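Local coordinates for protein extracellular invertase (Aspergillus kawachii, PDB 5XH9) that probably hydrolyses sucrose to glucose and fructose, as a secreted fungal invertase of glycoside hydrolase family 32, at residues A[132-137]-A[166-171]; A[193-198]-A[205-210]; A[429-434]-A[591-596]; A[442-447]-A[574-579]. All coordinates share one frame; numbering follows the deposited sequence.

Contact 1 (A[132-137]-A[166-171]); sequences GSETQS and VTAFRD
Glu134 reaches from one blade of the family 32 beta-propeller to the next and closes on the backbone amide of Phe169 and the guanidinium of Arg170. Strand 134-137 and strand 168-171 belong to separate four-stranded sheets. Their axes come no nearer than 6.4 Å, so side chains rather than a ladder of backbone bonds make the junction. Both carboxylate oxygens of Glu134 are used on their syn sides. OE1 accepts the amide of Phe169 (N to OE1 2.8 Å) through a bent bond that arrives from well out of the carboxylate plane, and it is also bonded to the hydroxyl of Tyr129. OE2 forms the salt bridge, 2.7 Å from Arg170 NH1. That partner lies in the guanidinium plane, although carboxylate and guanidinium are themselves turned 56° apart. With CG between backbone N and carbonyl carbon (chi1 59°), the extended chain of Arg170 runs past OE2, its CB, CG and CD all near that oxygen, and its NH2 has a second anionic partner in Glu248. With negative groups at two of its nitrogens, the guanidinium is probably fixed in rotation. Arg170 and Asp171 match the start of the family's Arg-Asp-Pro motif, so the bridge holds a segment that in relatives lines the active site. Gln136 is likewise engaged at both ends: OE1 pairs with Thr116 OG1, the same hydroxyl oxygen that meets the amide of Asp171. Its NE2 donates to Phe169 O at 2.9 Å, approaching above the carbonyl plane, and lies 3.3 Å from Phe169 CD2.

Contact 2 (A[193-198]-A[205-210]); sequences TVISGG and AQFLYR
Ala205 opens the pairing with Gly197, its N 3.1 Å from Gly197 O while its own carbonyl accepts Gly197 N in return. Strands 193-198 and 205-210 form a beta hairpin, antiparallel with a 156° angle between their directions. Next, Gln206 faces Ser196 in a non-hydrogen-bonded pair and extends its chain so that OE1 comes near Val194 CG1; the amide itself is held by Trp225 at OE1 and Thr268 at NE2. Phe207 returns to the side of Ala205 and exchanges two short backbone bonds with Ile195, both 2.8 Å from N to O. Its ring swings along the strand toward the glycines, with CG beside the backbone N (chi1 -55°), and the carbonyl oxygen of Gly198 meets the ring edge 3.8 Å from CZ. Gly197 and Gly198 carry no side chain, and Phe207 CE2 lies close to their backbone, 3.8 Å from Gly198 N. Leu208 points to the Gln206 side, where its CD1 touches Val194 CG1 at 3.8 Å. Tyr209 then pairs with Thr193 through two backbone bonds, the shorter being Tyr209 N to Thr193 O at 2.8 Å, though the more bent of the two. Its ring reaches diagonally across to Ile195, so that CE1 lies 3.7 Å from Ile195 CD1. Arg210 leads away from the partner strand to Glu220. The hairpin supplies the two middle strands of a four-stranded propeller blade: strand 166-175 flanks 192-199, with Phe169 touching both Ile195 and Tyr209, strand 219-227 flanks 203-211, and Val252 of strand 250-255 covers Val194 and Gln206.

Contact 3 (A[429-434]-A[591-596]); sequences GTSFTE and TVSEGL
Phe432 lays its ring against Val592, the two side chains running side by side in the same direction from neighbouring antiparallel strands. Val592 CB sits over one face of the ring, 4.0 Å from the centroid and offset toward the rim, in a CH-pi contact. Its CG1 branch closes on Phe432 CZ at 3.6 Å. The ring leans over the valine because CG of Phe432 lies between its backbone N and carbonyl carbon (chi1 55°). Glu594 comes to the same ring differently: its extended chain carries OE1 to the edge at CE1, with the carboxylate plane turned 81° from the ring. The far carboxylate oxygen, OE2, is bonded to Ser452, and Arg449 makes a cation-pi contact with Phe432. Beneath these groups the backbones of Phe432 and Val592 bond reciprocally, Val592 N to Phe432 O at 2.9 Å. On the other side of the sheet Ser431 and Ser593 stand opposite each other, their OG atoms 4.1 Å apart and not hydrogen-bonded, followed by Thr433 and Thr591. The ring-and-valine packing, with a carboxylate at its edge, lies on one side and hydroxyls line the other, in a strand pair that joins the first and last strands of the C-terminal beta-sandwich of family 32 enzymes.

Contact 4 (A[442-447]-A[574-579]); sequences SGVVPF and NISFFH
Phe447 plugs the hollow between Ile575 and Phe577 at the edge of one sheet of the C-terminal beta-sandwich. Ile575 CG2 rises under the ring as a rounded bump, 3.5 Å from its centroid and nearly on the ring normal. The opposing fit is with Phe577: Phe447 CE1 pokes over the centre of that ring, and the two planes meet at 39°, neither stacked nor edge-to-face. Ile575 can present CG2 because this branch runs anti to the backbone N, with CG1 anti to the carbonyl carbon (chi1 -57°). Glu434 and Val590 of the facing sheet also touch Phe447, so the ring fills space between the layers. The backbone is fastened by Phe447 N to Ile575 O at 3.0 Å and by the reciprocal bonds of Val445 and Phe577. At the outer end, Gly443 N bonds to His579 O, while the return bond is weak. On the more exposed side Val444 CB rests 4.0 Å from Ser576 CB, and its CG1 meets the edge of the Phe578 ring. Beside Pro446 the hydroxyl of Ser576 is tucked against the chain, OG lying 3.3 Å from Pro446 CA.

From the N terminus, contact 1 closes a loop of 28 residues between two blades of the propeller, and contact 2 follows it in series as a tight hairpin. The two meet directly, since strands 166-175 and 192-199 are neighbours in one sheet and Arg170 O probably bonds Ser196 N. The chain then passes to the C-terminal sandwich, about 45 Å away between the centres of contacts 2 and 3. Contact 3 spans nearly the whole of this domain, and contact 4 is nested inside its loop. Each pairs strands within one of the two facing layers, and between the layers Glu434 from contact 3 packs on Phe447 and Phe577 of contact 4.

Contact 1 (A[132-137]-A[166-171])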
loop_
_atom_site.group_PDB
_atom_site.type_symbol
_atom_site.label_atom_id
_atom_site.label_comp_id
_atom_site.label_asym_id
_atom_site.label_seq_id
_atom_site.Cartn_x
_atom_site.Cartn_y
_atom_site.Cartn_z
ATOM N N GLY A 132 -4.535 -5.545 -1.321
ATOM C CA GLY A 132 -4.207 -4.193 -1.784
ATOM C C GLY A 132 -5.101 -3.560 -2.838
ATOM O O GLY A 132 -4.813 -2.457 -3.336
ATOM N N SER A 133 -6.203 -4.216 -3.175
ATOM C CA SER A 133 -7.095 -3.694 -4.195
ATOM C C SER A 133 -7.755 -2.400 -3.738
ATOM O O SER A 133 -8.027 -1.533 -4.575
ATOM C CB SER A 133 -8.167 -4.722 -4.559
ATOM O OG SER A 133 -8.855 -5.122 -3.413
ATOM N N GLU A 134 -8.023 -2.281 -2.424
ATOM C CA GLU A 134 -8.632 -1.076 -1.841
ATOM C C GLU A 134 -7.795 -0.510 -0.686
ATOM O O GLU A 134 -7.461 -1.208 0.271
ATOM C CB GLU A 134 -10.056 -1.342 -1.360
ATOM C CG GLU A 134 -11.015 -1.902 -2.407
ATOM C CD GLU A 134 -12.297 -2.482 -1.808
ATOM O OE1 GLU A 134 -12.208 -3.317 -0.870
ATOM O OE2 GLU A 134 -13.397 -2.104 -2.268
ATOM N N THR A 135 -7.448 0.764 -0.799
ATOM C CA THR A 135 -6.706 1.468 0.226
ATOM C C THR A 135 -7.428 2.771 0.456
ATOM O O THR A 135 -8.292 3.145 -0.333
ATOM C CB THR A 135 -5.262 1.769 -0.215
ATOM O OG1 THR A 135 -5.279 2.582 -1.387
ATOM C CG2 THR A 135 -4.486 0.476 -0.510
ATOM N N GLN A 136 -7.065 3.479 1.517
ATOM C CA GLN A 136 -7.678 4.766 1.796
ATOM C C GLN A 136 -6.615 5.863 1.716
ATOM O O GLN A 136 -5.592 5.791 2.396
ATOM C CB GLN A 136 -8.444 4.744 3.130
ATOM C CG GLN A 136 -9.074 3.393 3.506
ATOM C CD GLN A 136 -10.018 2.807 2.469
ATOM O OE1 GLN A 136 -10.741 3.541 1.784
ATOM N NE2 GLN A 136 -10.039 1.454 2.363
ATOM N N SER A 137 -6.879 6.862 0.860
ATOM C CA SER A 137 -5.937 7.914 0.499
ATOM C C SER A 137 -6.524 9.296 0.767
ATOM O O SER A 137 -7.758 9.460 0.877
ATOM C CB SER A 137 -5.545 7.796 -0.990
ATOM O OG SER A 137 -4.698 6.671 -1.218
ATOM N N VAL A 166 -10.819 -9.944 4.187
ATOM C CA VAL A 166 -11.974 -9.101 3.971
ATOM C C VAL A 166 -12.747 -9.463 2.705
ATOM O O VAL A 166 -12.162 -9.913 1.735
ATOM C CB VAL A 166 -11.608 -7.609 3.909
ATOM C CG1 VAL A 166 -11.086 -7.129 5.262
ATOM C CG2 VAL A 166 -10.636 -7.312 2.756
ATOM N N THR A 167 -14.062 -9.266 2.756
ATOM C CA THR A 167 -14.936 -9.286 1.577
ATOM C C THR A 167 -14.844 -7.986 0.798
ATOM O O THR A 167 -15.059 -7.980 -0.409
ATOM C CB THR A 167 -16.406 -9.452 1.986
ATOM O OG1 THR A 167 -16.697 -8.581 3.077
ATOM C CG2 THR A 167 -16.681 -10.872 2.428
ATOM N N ALA A 168 -14.542 -6.902 1.517
ATOM C CA ALA A 168 -14.540 -5.543 1.019
ATOM C C ALA A 168 -13.938 -4.651 2.079
ATOM O O ALA A 168 -13.988 -4.974 3.269
ATOM C CB ALA A 168 -15.972 -5.076 0.740
ATOM N N PHE A 169 -13.411 -3.509 1.658
ATOM C CA PHE A 169 -12.739 -2.578 2.557
ATOM C C PHE A 169 -12.732 -1.155 1.956
ATOM O O PHE A 169 -11.717 -0.675 1.462
ATOM C CB PHE A 169 -11.331 -3.094 2.817
ATOM C CG PHE A 169 -10.604 -2.373 3.909
ATOM C CD1 PHE A 169 -10.971 -2.547 5.232
ATOM C CD2 PHE A 169 -9.500 -1.576 3.612
ATOM C CE1 PHE A 169 -10.270 -1.900 6.246
ATOM C CE2 PHE A 169 -8.802 -0.922 4.609
ATOM C CZ PHE A 169 -9.191 -1.079 5.924
ATOM N N ARG A 170 -13.884 -0.493 2.009
ATOM C CA ARG A 170 -14.081 0.742 1.259
ATOM C C ARG A 170 -15.087 1.690 1.912
ATOM O O ARG A 170 -15.683 1.355 2.938
ATOM C CB ARG A 170 -14.485 0.404 -0.174
ATOM C CG ARG A 170 -15.758 -0.413 -0.330
ATOM C CD ARG A 170 -16.242 -0.437 -1.791
ATOM N NE ARG A 170 -17.304 -1.426 -2.001
ATOM C CZ ARG A 170 -17.116 -2.737 -2.180
ATOM N NH1 ARG A 170 -15.887 -3.253 -2.226
ATOM N NH2 ARG A 170 -18.170 -3.548 -2.328
ATOM N N ASP A 171 -15.246 2.869 1.313
ATOM C CA ASP A 171 -16.277 3.844 1.680
ATOM C C ASP A 171 -16.030 4.490 3.050
ATOM O O ASP A 171 -16.945 4.628 3.860
ATOM C CB ASP A 171 -17.698 3.240 1.582
ATOM C CG ASP A 171 -17.964 2.566 0.243
ATOM O OD1 ASP A 171 -17.234 2.840 -0.735
ATOM O OD2 ASP A 171 -18.897 1.741 0.169
#

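Contact 2 (A[193-198]-A[205-210])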
loop_
_atom_site.group_PDB
_atom_site.type_symbol
_atom_site.label_atom_id
_atom_site.label_comp_id
_atom_site.label_asym_id
_atom_site.label_seq_id
_atom_site.Cartn_x
_atom_site.Cartn_y
_atom_site.Cartn_z
ATOM N N THR A 193 -13.230 7.322 11.757
ATOM C CA THR A 193 -13.557 6.805 10.453
ATOM C C THR A 193 -14.111 5.405 10.600
ATOM O O THR A 193 -13.494 4.581 11.268
ATOM C CB THR A 193 -12.302 6.736 9.579
ATOM O OG1 THR A 193 -11.811 8.061 9.385
ATOM C CG2 THR A 193 -12.625 6.150 8.217
ATOM N N VAL A 194 -15.262 5.137 9.976
ATOM C CA VAL A 194 -15.673 3.748 9.729
ATOM C C VAL A 194 -15.416 3.399 8.282
ATOM O O VAL A 194 -15.670 4.207 7.394
ATOM C CB VAL A 194 -17.151 3.407 10.039
ATOM C CG1 VAL A 194 -17.384 3.361 11.542
ATOM C CG2 VAL A 194 -18.116 4.372 9.364
ATOM N N ILE A 195 -14.954 2.176 8.068
ATOM C CA ILE A 195 -14.749 1.609 6.740
ATOM C C ILE A 195 -15.692 0.422 6.708
ATOM O O ILE A 195 -15.825 -0.280 7.724
ATOM C CB ILE A 195 -13.268 1.187 6.517
ATOM C CG1 ILE A 195 -12.366 2.437 6.516
ATOM C CG2 ILE A 195 -13.131 0.380 5.230
ATOM C CD1 ILE A 195 -10.862 2.167 6.456
ATOM N N SER A 196 -16.359 0.228 5.566
ATOM C CA SER A 196 -17.422 -0.748 5.427
ATOM C C SER A 196 -16.963 -1.944 4.649
ATOM O O SER A 196 -16.225 -1.827 3.673
ATOM C CB SER A 196 -18.628 -0.132 4.722
ATOM O OG SER A 196 -19.188 0.903 5.511
ATOM N N GLY A 197 -17.420 -3.111 5.066
ATOM C CA GLY A 197 -17.160 -4.328 4.320
ATOM C C GLY A 197 -17.568 -5.566 5.085
ATOM O O GLY A 197 -18.733 -5.739 5.424
ATOM N N GLY A 198 -16.600 -6.423 5.368
ATOM C CA GLY A 198 -16.877 -7.686 6.010
ATOM C C GLY A 198 -15.692 -8.622 6.010
ATOM O O GLY A 198 -14.580 -8.268 5.576
ATOM N N ALA A 205 -19.333 -6.237 8.374
ATOM C CA ALA A 205 -18.771 -5.450 9.475
ATOM C C ALA A 205 -18.503 -3.995 9.113
ATOM O O ALA A 205 -18.324 -3.655 7.947
ATOM C CB ALA A 205 -17.461 -6.100 9.970
ATOM N N GLN A 206 -18.498 -3.150 10.135
ATOM C CA GLN A 206 -17.921 -1.831 10.070
ATOM C C GLN A 206 -16.644 -1.891 10.903
ATOM O O GLN A 206 -16.666 -2.323 12.060
ATOM C CB GLN A 206 -18.878 -0.774 10.603
ATOM C CG GLN A 206 -20.064 -0.481 9.692
ATOM C CD GLN A 206 -20.971 0.615 10.239
ATOM O OE1 GLN A 206 -20.731 1.164 11.324
ATOM N NE2 GLN A 206 -22.030 0.933 9.497
ATOM N N PHE A 207 -15.535 -1.504 10.268
ATOM C CA PHE A 207 -14.213 -1.383 10.881
ATOM C C PHE A 207 -14.069 0.045 11.353
ATOM O O PHE A 207 -14.276 0.971 10.549
ATOM C CB PHE A 207 -13.123 -1.677 9.845
ATOM C CG PHE A 207 -13.280 -3.015 9.180
ATOM C CD1 PHE A 207 -12.857 -4.179 9.816
ATOM C CD2 PHE A 207 -13.861 -3.120 7.926
ATOM C CE1 PHE A 207 -13.005 -5.417 9.202
ATOM C CE2 PHE A 207 -14.010 -4.354 7.321
ATOM C CZ PHE A 207 -13.576 -5.503 7.960
ATOM N N LEU A 208 -13.710 0.230 12.631
ATOM C CA LEU A 208 -13.677 1.561 13.269
ATOM C C LEU A 208 -12.259 2.006 13.550
ATOM O O LEU A 208 -11.455 1.201 14.028
ATOM C CB LEU A 208 -14.462 1.529 14.596
ATOM C CG LEU A 208 -14.518 2.832 15.420
ATOM C CD1 LEU A 208 -15.256 3.913 14.646
ATOM C CD2 LEU A 208 -15.177 2.594 16.780
ATOM N N TYR A 209 -11.975 3.291 13.287
ATOM C CA TYR A 209 -10.651 3.902 13.496
ATOM C C TYR A 209 -10.805 5.293 14.114
ATOM O O TYR A 209 -11.859 5.917 13.985
ATOM C CB TYR A 209 -9.876 4.060 12.150
ATOM C CG TYR A 209 -9.665 2.787 11.341
ATOM C CD1 TYR A 209 -10.728 2.185 10.673
ATOM C CD2 TYR A 209 -8.406 2.172 11.258
ATOM C CE1 TYR A 209 -10.551 1.023 9.944
ATOM C CE2 TYR A 209 -8.232 0.991 10.542
ATOM C CZ TYR A 209 -9.306 0.442 9.869
ATOM O OH TYR A 209 -9.184 -0.715 9.146
ATOM N N ARG A 210 -9.750 5.785 14.765
ATOM C CA ARG A 210 -9.667 7.183 15.139
ATOM C C ARG A 210 -8.339 7.757 14.711
ATOM O O ARG A 210 -7.340 7.029 14.684
ATOM C CB ARG A 210 -9.860 7.379 16.644
ATOM C CG ARG A 210 -8.786 6.795 17.535
ATOM C CD ARG A 210 -8.904 7.303 18.968
ATOM N NE ARG A 210 -7.951 6.571 19.791
ATOM C CZ ARG A 210 -8.038 6.365 21.106
ATOM N NH1 ARG A 210 -9.046 6.854 21.846
ATOM N NH2 ARG A 210 -7.086 5.658 21.696
#

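Contact 3 (A[429-434]-A[591-596])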
loop_
_atom_site.group_PDB
_atom_site.type_symbol
_atom_site.label_atom_id
_atom_site.label_comp_id
_atom_site.label_asym_id
_atom_site.label_seq_id
_atom_site.Cartn_x
_atom_site.Cartn_y
_atom_site.Cartn_z
ATOM N N GLY A 429 -45.644 26.187 -6.381
ATOM C CA GLY A 429 -46.494 26.650 -7.495
ATOM C C GLY A 429 -48.022 26.723 -7.331
ATOM O O GLY A 429 -48.558 27.250 -6.332
ATOM N N THR A 430 -48.709 26.228 -8.368
ATOM C CA THR A 430 -50.164 26.031 -8.382
ATOM C C THR A 430 -50.543 25.031 -7.301
ATOM O O THR A 430 -49.774 24.114 -7.001
ATOM C CB THR A 430 -50.656 25.431 -9.733
ATOM O OG1 THR A 430 -50.059 26.128 -10.835
ATOM C CG2 THR A 430 -52.198 25.474 -9.853
ATOM N N SER A 431 -51.735 25.199 -6.745
ATOM C CA SER A 431 -52.151 24.427 -5.597
ATOM C C SER A 431 -53.672 24.303 -5.573
ATOM O O SER A 431 -54.348 25.314 -5.490
ATOM C CB SER A 431 -51.650 25.151 -4.355
ATOM O OG SER A 431 -52.090 24.489 -3.203
ATOM N N PHE A 432 -54.204 23.083 -5.656
ATOM C CA PHE A 432 -55.663 22.854 -5.555
ATOM C C PHE A 432 -55.999 21.649 -4.695
ATOM O O PHE A 432 -55.138 20.823 -4.424
ATOM C CB PHE A 432 -56.317 22.704 -6.934
ATOM C CG PHE A 432 -55.707 21.628 -7.789
ATOM C CD1 PHE A 432 -54.618 21.903 -8.611
ATOM C CD2 PHE A 432 -56.240 20.343 -7.802
ATOM C CE1 PHE A 432 -54.065 20.915 -9.412
ATOM C CE2 PHE A 432 -55.687 19.350 -8.594
ATOM C CZ PHE A 432 -54.597 19.639 -9.401
ATOM N N THR A 433 -57.263 21.555 -4.278
ATOM C CA THR A 433 -57.708 20.501 -3.373
ATOM C C THR A 433 -58.851 19.681 -3.987
ATOM O O THR A 433 -59.712 20.208 -4.673
ATOM C CB THR A 433 -58.145 21.076 -2.009
ATOM O OG1 THR A 433 -59.397 21.727 -2.176
ATOM C CG2 THR A 433 -57.125 22.097 -1.453
ATOM N N GLU A 434 -58.813 18.376 -3.752
ATOM C CA GLU A 434 -59.872 17.448 -4.128
ATOM C C GLU A 434 -60.609 17.142 -2.815
ATOM O O GLU A 434 -59.961 16.862 -1.792
ATOM C CB GLU A 434 -59.258 16.174 -4.737
ATOM C CG GLU A 434 -60.190 14.970 -4.908
ATOM C CD GLU A 434 -61.262 15.174 -5.957
ATOM O OE1 GLU A 434 -61.003 15.927 -6.926
ATOM O OE2 GLU A 434 -62.350 14.562 -5.811
ATOM N N THR A 591 -54.486 17.329 -1.110
ATOM C CA THR A 591 -53.820 18.510 -1.672
ATOM C C THR A 591 -52.937 18.080 -2.854
ATOM O O THR A 591 -52.225 17.072 -2.770
ATOM C CB THR A 591 -53.011 19.253 -0.586
ATOM O OG1 THR A 591 -53.938 19.848 0.325
ATOM C CG2 THR A 591 -52.119 20.366 -1.171
ATOM N N VAL A 592 -53.014 18.836 -3.952
ATOM C CA VAL A 592 -52.157 18.620 -5.125
ATOM C C VAL A 592 -51.442 19.921 -5.426
ATOM O O VAL A 592 -52.077 20.947 -5.586
ATOM C CB VAL A 592 -52.930 18.152 -6.379
ATOM C CG1 VAL A 592 -51.970 17.944 -7.553
ATOM C CG2 VAL A 592 -53.700 16.877 -6.089
ATOM N N SER A 593 -50.115 19.866 -5.472
ATOM C CA SER A 593 -49.307 20.992 -5.892
ATOM C C SER A 593 -48.657 20.590 -7.206
ATOM O O SER A 593 -48.065 19.510 -7.311
ATOM C CB SER A 593 -48.260 21.335 -4.850
ATOM O OG SER A 593 -48.847 22.018 -3.759
ATOM N N GLU A 594 -48.761 21.460 -8.199
ATOM C CA GLU A 594 -48.302 21.148 -9.543
ATOM C C GLU A 594 -47.095 22.005 -9.956
ATOM O O GLU A 594 -47.039 23.191 -9.660
ATOM C CB GLU A 594 -49.468 21.317 -10.520
ATOM C CG GLU A 594 -49.074 21.250 -11.979
ATOM C CD GLU A 594 -50.257 21.347 -12.921
ATOM O OE1 GLU A 594 -51.421 21.170 -12.482
ATOM O OE2 GLU A 594 -49.984 21.597 -14.115
ATOM N N GLY A 595 -46.146 21.366 -10.652
ATOM C CA GLY A 595 -44.986 22.034 -11.273
ATOM C C GLY A 595 -43.641 21.847 -10.575
ATOM O O GLY A 595 -42.613 21.928 -11.215
ATOM N N LEU A 596 -43.648 21.630 -9.262
ATOM C CA LEU A 596 -42.412 21.544 -8.475
ATOM C C LEU A 596 -41.552 22.791 -8.711
ATOM O O LEU A 596 -42.068 23.888 -8.630
ATOM C CB LEU A 596 -41.663 20.235 -8.783
ATOM C CG LEU A 596 -42.497 18.961 -8.731
ATOM C CD1 LEU A 596 -41.566 17.788 -8.975
ATOM C CD2 LEU A 596 -43.253 18.813 -7.409
#

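Contact 4 (A[442-447]-A[574-579])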
loop_
_atom_site.group_PDB
_atom_site.type_symbol
_atom_site.label_atom_id
_atom_site.label_comp_id
_atom_site.label_asym_id
_atom_site.label_seq_id
_atom_site.Cartn_x
_atom_site.Cartn_y
_atom_site.Cartn_z
ATOM N N SER A 442 -65.781 -1.085 -4.956
ATOM C CA SER A 442 -64.497 -1.285 -5.628
ATOM C C SER A 442 -64.376 -0.442 -6.906
ATOM O O SER A 442 -65.381 -0.089 -7.518
ATOM C CB SER A 442 -64.289 -2.780 -5.950
ATOM O OG SER A 442 -65.235 -3.242 -6.894
ATOM N N GLY A 443 -63.135 -0.130 -7.290
ATOM C CA GLY A 443 -62.833 0.588 -8.530
ATOM C C GLY A 443 -62.076 1.889 -8.302
ATOM O O GLY A 443 -61.741 2.245 -7.162
ATOM N N VAL A 444 -61.803 2.584 -9.408
ATOM C CA VAL A 444 -61.159 3.901 -9.395
ATOM C C VAL A 444 -62.186 5.015 -9.649
ATOM O O VAL A 444 -63.063 4.880 -10.514
ATOM C CB VAL A 444 -59.990 3.995 -10.420
ATOM C CG1 VAL A 444 -59.079 2.775 -10.296
ATOM C CG2 VAL A 444 -60.480 4.150 -11.863
ATOM N N VAL A 445 -62.042 6.118 -8.916
ATOM C CA VAL A 445 -62.938 7.261 -9.019
ATOM C C VAL A 445 -62.108 8.498 -9.369
ATOM O O VAL A 445 -61.351 8.956 -8.525
ATOM C CB VAL A 445 -63.657 7.491 -7.677
ATOM C CG1 VAL A 445 -64.521 8.761 -7.727
ATOM C CG2 VAL A 445 -64.478 6.252 -7.297
ATOM N N PRO A 446 -62.250 9.044 -10.598
ATOM C CA PRO A 446 -61.447 10.204 -10.986
ATOM C C PRO A 446 -61.552 11.377 -10.033
ATOM O O PRO A 446 -62.605 11.598 -9.427
ATOM C CB PRO A 446 -62.019 10.607 -12.352
ATOM C CG PRO A 446 -62.579 9.347 -12.916
ATOM C CD PRO A 446 -63.069 8.549 -11.725
ATOM N N PHE A 447 -60.448 12.110 -9.902
ATOM C CA PHE A 447 -60.457 13.418 -9.260
ATOM C C PHE A 447 -61.191 14.342 -10.216
ATOM O O PHE A 447 -61.177 14.108 -11.429
ATOM C CB PHE A 447 -59.033 13.956 -9.055
ATOM C CG PHE A 447 -58.305 13.412 -7.836
ATOM C CD1 PHE A 447 -58.568 12.149 -7.305
ATOM C CD2 PHE A 447 -57.287 14.176 -7.251
ATOM C CE1 PHE A 447 -57.867 11.688 -6.198
ATOM C CE2 PHE A 447 -56.584 13.711 -6.155
ATOM C CZ PHE A 447 -56.880 12.468 -5.626
ATOM N N ASN A 574 -53.599 11.807 -15.101
ATOM C CA ASN A 574 -54.823 11.831 -14.318
ATOM C C ASN A 574 -54.613 11.081 -13.006
ATOM O O ASN A 574 -53.813 10.138 -12.935
ATOM C CB ASN A 574 -56.018 11.238 -15.099
ATOM C CG ASN A 574 -56.345 12.041 -16.357
ATOM O OD1 ASN A 574 -56.122 11.571 -17.477
ATOM N ND2 ASN A 574 -56.788 13.265 -16.178
ATOM N N ILE A 575 -55.337 11.536 -11.987
ATOM C CA ILE A 575 -55.298 10.962 -10.657
ATOM C C ILE A 575 -56.711 10.509 -10.304
ATOM O O ILE A 575 -57.695 11.212 -10.596
ATOM C CB ILE A 575 -54.786 11.995 -9.640
ATOM C CG1 ILE A 575 -53.408 12.474 -10.089
ATOM C CG2 ILE A 575 -54.777 11.411 -8.223
ATOM C CD1 ILE A 575 -52.626 13.253 -9.069
ATOM N N SER A 576 -56.797 9.342 -9.674
ATOM C CA SER A 576 -58.056 8.839 -9.152
ATOM C C SER A 576 -57.875 8.283 -7.736
ATOM O O SER A 576 -56.766 7.890 -7.347
ATOM C CB SER A 576 -58.588 7.747 -10.070
ATOM O OG SER A 576 -58.776 8.248 -11.386
ATOM N N PHE A 577 -58.971 8.257 -6.976
ATOM C CA PHE A 577 -59.039 7.467 -5.755
ATOM C C PHE A 577 -59.053 6.013 -6.152
ATOM O O PHE A 577 -59.592 5.664 -7.209
ATOM C CB PHE A 577 -60.307 7.760 -4.963
ATOM C CG PHE A 577 -60.384 9.154 -4.451
ATOM C CD1 PHE A 577 -59.778 9.492 -3.251
ATOM C CD2 PHE A 577 -61.056 10.134 -5.166
ATOM C CE1 PHE A 577 -59.853 10.787 -2.775
ATOM C CE2 PHE A 577 -61.134 11.432 -4.700
ATOM C CZ PHE A 577 -60.542 11.756 -3.499
ATOM N N PHE A 578 -58.462 5.170 -5.308
ATOM C CA PHE A 578 -58.487 3.720 -5.513
ATOM C C PHE A 578 -58.885 3.002 -4.229
ATOM O O PHE A 578 -58.367 3.311 -3.161
ATOM C CB PHE A 578 -57.131 3.203 -5.989
ATOM C CG PHE A 578 -57.006 1.707 -5.942
ATOM C CD1 PHE A 578 -57.581 0.920 -6.935
ATOM C CD2 PHE A 578 -56.320 1.085 -4.906
ATOM C CE1 PHE A 578 -57.463 -0.455 -6.906
ATOM C CE2 PHE A 578 -56.209 -0.296 -4.860
ATOM C CZ PHE A 578 -56.777 -1.069 -5.869
ATOM N N HIS A 579 -59.784 2.028 -4.372
ATOM C CA HIS A 579 -60.257 1.178 -3.277
ATOM C C HIS A 579 -60.726 -0.120 -3.876
ATOM O O HIS A 579 -61.450 -0.083 -4.857
ATOM C CB HIS A 579 -61.420 1.859 -2.553
ATOM C CG HIS A 579 -61.890 1.119 -1.344
ATOM N ND1 HIS A 579 -61.020 0.525 -0.454
ATOM C CD2 HIS A 579 -63.136 0.870 -0.877
ATOM C CE1 HIS A 579 -61.711 -0.063 0.507
ATOM N NE2 HIS A 579 -62.999 0.132 0.278
#